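Local coordinates for protein cell division GTPase FtsZ, diverged (Clostridium botulinum C, PDB 3V3T) that is of unknown function but is a diverged FtsZ relative of the tubulin superfamily, pairing a Rossmann-like GTPase-family domain with a TubZ-like C-terminal domain, at residues A80-K85 with D90-V95; Y74-I79 with K115-N120. The protein carries 1 engineered substitution. All coordinates share one frame; numbering follows the deposited sequence.

Contact 1 (A80-K85 with D90-V95); sequences AQIMEK and DIVIFV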
# COMPACT_ATOMS: atom_id res chain seq x y z
N ALA A 80 -11.28 5.72 17.30
CA ALA A 80 -12.70 5.50 17.62
C ALA A 80 -13.63 5.82 16.45
O ALA A 80 -14.63 5.13 16.25
CB ALA A 80 -13.11 6.30 18.87
N GLN A 81 -13.32 6.86 15.68
CA GLN A 81 -14.09 7.16 14.48
C GLN A 81 -14.11 5.94 13.57
O GLN A 81 -15.16 5.49 13.13
CB GLN A 81 -13.49 8.34 13.72
CG GLN A 81 -13.48 9.65 14.49
CD GLN A 81 -14.88 10.16 14.76
OE1 GLN A 81 -15.80 9.88 14.00
NE2 GLN A 81 -15.04 10.90 15.85
N ILE A 82 -12.93 5.40 13.30
CA ILE A 82 -12.80 4.24 12.43
C ILE A 82 -13.61 3.07 12.97
O ILE A 82 -14.33 2.39 12.23
CB ILE A 82 -11.34 3.80 12.28
CG1 ILE A 82 -10.49 4.98 11.81
CG2 ILE A 82 -11.23 2.62 11.32
CD1 ILE A 82 -9.00 4.68 11.74
N MET A 83 -13.50 2.83 14.27
CA MET A 83 -14.11 1.67 14.90
C MET A 83 -15.60 1.83 15.12
O MET A 83 -16.34 0.85 15.18
CB MET A 83 -13.40 1.33 16.20
CG MET A 83 -11.94 0.97 16.00
SD MET A 83 -11.78 -0.29 14.73
CE MET A 83 -10.00 -0.32 14.45
N GLU A 84 -16.06 3.06 15.25
CA GLU A 84 -17.49 3.30 15.41
C GLU A 84 -18.20 2.86 14.15
O GLU A 84 -19.08 1.98 14.17
CB GLU A 84 -17.78 4.77 15.67
CG GLU A 84 -19.26 5.12 15.63
CD GLU A 84 -19.52 6.61 15.68
OE1 GLU A 84 -19.44 7.26 14.61
OE2 GLU A 84 -19.81 7.13 16.78
N LYS A 85 -17.79 3.46 13.04
CA LYS A 85 -18.47 3.29 11.76
C LYS A 85 -18.16 1.95 11.10
O LYS A 85 -19.03 1.33 10.48
CB LYS A 85 -18.10 4.43 10.82
CG LYS A 85 -18.26 5.81 11.46
CD LYS A 85 -17.85 6.92 10.52
CE LYS A 85 -18.25 8.28 11.07
NZ LYS A 85 -17.98 9.37 10.10
N ASP A 90 -12.43 -6.13 9.27
CA ASP A 90 -11.35 -6.90 9.87
C ASP A 90 -9.97 -6.44 9.40
O ASP A 90 -8.95 -6.80 9.99
CB ASP A 90 -11.53 -8.39 9.60
CG ASP A 90 -12.67 -8.99 10.39
OD1 ASP A 90 -12.59 -8.97 11.64
OD2 ASP A 90 -13.63 -9.49 9.77
N ILE A 91 -9.96 -5.64 8.33
CA ILE A 91 -8.72 -5.14 7.76
C ILE A 91 -8.75 -3.63 7.73
O ILE A 91 -9.68 -3.03 7.19
CB ILE A 91 -8.52 -5.66 6.31
CG1 ILE A 91 -8.39 -7.19 6.28
CG2 ILE A 91 -7.27 -5.05 5.71
CD1 ILE A 91 -9.70 -7.91 6.13
N VAL A 92 -7.73 -3.01 8.32
CA VAL A 92 -7.61 -1.57 8.38
C VAL A 92 -6.30 -1.17 7.68
O VAL A 92 -5.22 -1.63 8.05
CB VAL A 92 -7.62 -1.07 9.85
CG1 VAL A 92 -7.58 0.42 9.91
CG2 VAL A 92 -8.86 -1.58 10.58
N ILE A 93 -6.40 -0.34 6.66
CA ILE A 93 -5.22 0.01 5.89
C ILE A 93 -5.01 1.50 5.89
O ILE A 93 -5.82 2.26 5.35
CB ILE A 93 -5.30 -0.55 4.45
CG1 ILE A 93 -5.56 -2.06 4.47
CG2 ILE A 93 -3.99 -0.24 3.67
CD1 ILE A 93 -5.84 -2.68 3.05
N PHE A 94 -3.94 1.93 6.53
CA PHE A 94 -3.60 3.33 6.56
C PHE A 94 -2.84 3.63 5.27
O PHE A 94 -2.12 2.77 4.75
CB PHE A 94 -2.72 3.65 7.78
CG PHE A 94 -3.43 3.48 9.08
CD1 PHE A 94 -4.09 4.55 9.67
CD2 PHE A 94 -3.46 2.24 9.71
CE1 PHE A 94 -4.76 4.38 10.87
CE2 PHE A 94 -4.11 2.07 10.91
CZ PHE A 94 -4.78 3.15 11.49
N VAL A 95 -3.00 4.84 4.78
CA VAL A 95 -2.39 5.23 3.52
C VAL A 95 -1.79 6.61 3.66
O VAL A 95 -2.47 7.54 4.09
CB VAL A 95 -3.45 5.26 2.42
CG1 VAL A 95 -2.80 5.49 1.09
CG2 VAL A 95 -4.25 3.95 2.41
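Ile82 runs out from the helix with CD1 fully extended (chi2 175°) and CG2 anti to the backbone N, so its two methyl ends come down on different strand residues, CD1 on Phe94 and CG2 on Val92. Met83, the next residue, first folds at chi2 (-51°) and then straightens, which swings its terminal methyl back to the strand although its CB points along the contact. The Ile82 CD1 methyl lies 4.3 Å from Phe94 CE1 and meets the ring obliquely. Its CG2 branch reaches Val92 CG1 at 4.5 Å, a loose touch. On the flank, Met83 CE rests 4.2 Å from Val92 CG2. Val92 is thus shared: one methyl faces the isoleucine and the other the methionine. No hydrogen bond crosses the interface; methyl-methyl and methyl-ring packing holds the helix against the sheet, and the two segments bury a modest 121 Å² together. Ile82 CA and Val92 CA are 8.8 Å apart, and the axes of 80-85 and 91-95 approach to 11.4 Å, running roughly antiparallel at 145°. Around this patch the strand is embedded on both flanks: Val92 also packs on Val8 and Phe123, and Phe94 on Ala10 and on Ile110 and Leu111 of helix 101-117, so both helices meet the ring on the same face of the sheet. Strand 91-97 lies parallel to strands 7-11 and 122-129, and helix 75-85 enters it through a short connection. From strand 51-53, helices 64-71 and 75-85 carry the chain past strands 31-36 and 7-11 before strand 91-97 is laid beside 7-11, a parallel beta-alpha-beta crossover, the unit that builds the Rossmann-like domain of the tubulin/FtsZ family.

Contact 2 (Y74-I79 with K115-N120); sequences YYKQII and KQMYPN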
# COMPACT_ATOMS: atom_id res chain seq x y z
N TYR A 74 -5.75 13.62 19.96
CA TYR A 74 -6.88 13.08 19.21
C TYR A 74 -6.67 11.67 18.62
O TYR A 74 -7.56 11.14 17.95
CB TYR A 74 -7.29 14.05 18.09
CG TYR A 74 -7.84 15.37 18.58
CD1 TYR A 74 -9.21 15.55 18.78
CD2 TYR A 74 -7.00 16.45 18.85
CE1 TYR A 74 -9.72 16.75 19.23
CE2 TYR A 74 -7.51 17.66 19.30
CZ TYR A 74 -8.87 17.80 19.49
OH TYR A 74 -9.39 18.99 19.94
N TYR A 75 -5.51 11.06 18.85
CA TYR A 75 -5.24 9.74 18.28
C TYR A 75 -6.35 8.75 18.61
O TYR A 75 -6.74 7.94 17.77
CB TYR A 75 -3.90 9.18 18.76
CG TYR A 75 -2.69 9.90 18.19
CD1 TYR A 75 -2.80 10.70 17.07
CD2 TYR A 75 -1.44 9.76 18.79
CE1 TYR A 75 -1.69 11.36 16.54
CE2 TYR A 75 -0.33 10.41 18.28
CZ TYR A 75 -0.46 11.20 17.15
OH TYR A 75 0.64 11.84 16.65
N LYS A 76 -6.85 8.82 19.83
CA LYS A 76 -7.86 7.87 20.30
C LYS A 76 -9.26 8.19 19.76
O LYS A 76 -10.05 7.28 19.52
CB LYS A 76 -7.87 7.80 21.83
CG LYS A 76 -6.58 7.25 22.42
CD LYS A 76 -6.71 6.96 23.91
CE LYS A 76 -7.54 5.72 24.17
NZ LYS A 76 -7.71 5.46 25.63
N GLN A 77 -9.57 9.47 19.59
CA GLN A 77 -10.80 9.83 18.91
C GLN A 77 -10.75 9.33 17.47
O GLN A 77 -11.71 8.77 16.95
CB GLN A 77 -11.03 11.34 18.93
CG GLN A 77 -11.43 11.91 20.27
CD GLN A 77 -12.34 13.12 20.14
OE1 GLN A 77 -12.85 13.41 19.06
NE2 GLN A 77 -12.56 13.83 21.25
N ILE A 78 -9.61 9.53 16.82
CA ILE A 78 -9.46 9.11 15.44
C ILE A 78 -9.72 7.61 15.30
O ILE A 78 -10.51 7.17 14.47
CB ILE A 78 -8.06 9.43 14.90
CG1 ILE A 78 -7.83 10.95 14.89
CG2 ILE A 78 -7.87 8.82 13.51
CD1 ILE A 78 -6.56 11.37 14.17
N ILE A 79 -9.03 6.83 16.12
CA ILE A 79 -9.19 5.39 16.10
C ILE A 79 -10.64 5.01 16.37
O ILE A 79 -11.18 4.11 15.72
CB ILE A 79 -8.22 4.71 17.11
CG1 ILE A 79 -6.79 4.76 16.56
CG2 ILE A 79 -8.63 3.27 17.37
CD1 ILE A 79 -5.72 4.53 17.60
N LYS A 115 -2.96 -0.94 16.39
CA LYS A 115 -2.51 -2.32 16.45
C LYS A 115 -2.56 -2.83 17.90
O LYS A 115 -3.00 -3.96 18.16
CB LYS A 115 -1.09 -2.45 15.89
CG LYS A 115 -0.71 -3.86 15.43
CD LYS A 115 0.80 -3.97 15.12
CE LYS A 115 1.64 -3.99 16.40
NZ LYS A 115 3.08 -4.39 16.23
N GLN A 116 -2.10 -2.02 18.86
CA GLN A 116 -2.10 -2.46 20.25
C GLN A 116 -3.52 -2.58 20.78
O GLN A 116 -3.83 -3.49 21.55
CB GLN A 116 -1.27 -1.54 21.16
CG GLN A 116 0.23 -1.55 20.90
CD GLN A 116 0.83 -2.95 20.81
OE1 GLN A 116 1.63 -3.24 19.92
NE2 GLN A 116 0.45 -3.83 21.74
N MET A 117 -4.40 -1.66 20.37
CA MET A 117 -5.76 -1.62 20.90
C MET A 117 -6.66 -2.68 20.28
O MET A 117 -7.62 -3.12 20.91
CB MET A 117 -6.39 -0.24 20.70
CG MET A 117 -5.74 0.88 21.49
SD MET A 117 -6.43 2.48 21.01
CE MET A 117 -8.10 2.33 21.64
N TYR A 118 -6.37 -3.07 19.05
CA TYR A 118 -7.20 -4.06 18.36
C TYR A 118 -6.36 -5.18 17.78
O TYR A 118 -6.21 -5.28 16.56
CB TYR A 118 -8.05 -3.39 17.29
CG TYR A 118 -8.98 -2.39 17.90
CD1 TYR A 118 -10.23 -2.78 18.36
CD2 TYR A 118 -8.61 -1.07 18.08
CE1 TYR A 118 -11.09 -1.88 18.96
CE2 TYR A 118 -9.46 -0.15 18.69
CZ TYR A 118 -10.70 -0.57 19.12
OH TYR A 118 -11.57 0.31 19.72
N PRO A 119 -5.83 -6.04 18.66
CA PRO A 119 -4.86 -7.09 18.33
C PRO A 119 -5.44 -8.13 17.36
O PRO A 119 -4.67 -8.77 16.64
CB PRO A 119 -4.57 -7.75 19.69
CG PRO A 119 -5.25 -6.89 20.73
CD PRO A 119 -6.36 -6.18 20.03
N ASN A 120 -6.76 -8.27 17.35
CA ASN A 120 -7.44 -9.24 16.48
C ASN A 120 -7.75 -8.74 15.06
O ASN A 120 -8.09 -9.55 14.18
CB ASN A 120 -8.71 -9.76 17.15
CG ASN A 120 -8.41 -10.72 18.29
OD1 ASN A 120 -7.50 -11.55 18.19
ND2 ASN A 120 -9.15 -10.60 19.39
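Ile79 divides its side chain between the last helical residue of 115-117 and the residue that follows it. Its CD1 sits 4.0 Å from Met117 SD, while CG2, anti to the backbone N, lies 3.8 Å from Tyr118 CE2 and approaches the ring obliquely. The isoleucine and tyrosine side chains run alongside each other, pointing in opposing directions, so the methyl meets the far part of the ring and not its stem. Toward solvent, Lys76 CE adds a looser touch with Met117 CE, 4.3 Å away. Met117 owes this place to a bend at its last torsion (chi3 68°), which turns the methyl toward the lysine and leaves the sulfur to the isoleucine. The two isoleucine contacts are apolar packing, no hydrogen bond crosses, and 158 Å² is buried between the segments.

Behind this first shell, Ile79 N is held by Tyr75 O at 3.0 Å in the first turn of helix 75-85. The chain leaves its helical course at Tyr118, directly after Met117, so the two neighbours meet different branches of Ile79. Lys115, a turn earlier, is tied by its NZ to Asp158 and to the carbonyl of Ser152. Farther out, Ile79 also packs on Leu113, and Tyr75 and Ile78 on Ile110, extending the interface of helix 75-85 with helix 101-117, while Ile78 and Tyr74 face Tyr52 on edge strand 51-53.

Helix 75-85 serves both contacts: its C-terminal half packs on the sheet in contact 1, its N-terminal half on the end of helix 101-117 in contact 2. The chain between the two halves of contact 2 contains both halves of contact 1, and their centres are 9 Å apart. Contact 1 is the core contact, three of its four touching residues being buried; contact 2 lies nearer the surface, with an exposed lysine among its touching residues. Both are apolar, but the strand offers branched methyls and a phenylalanine, whereas the helix end offers a thioether and a tyrosine. They meet where Met83 CG packs on Tyr118 CZ at 3.7 Å.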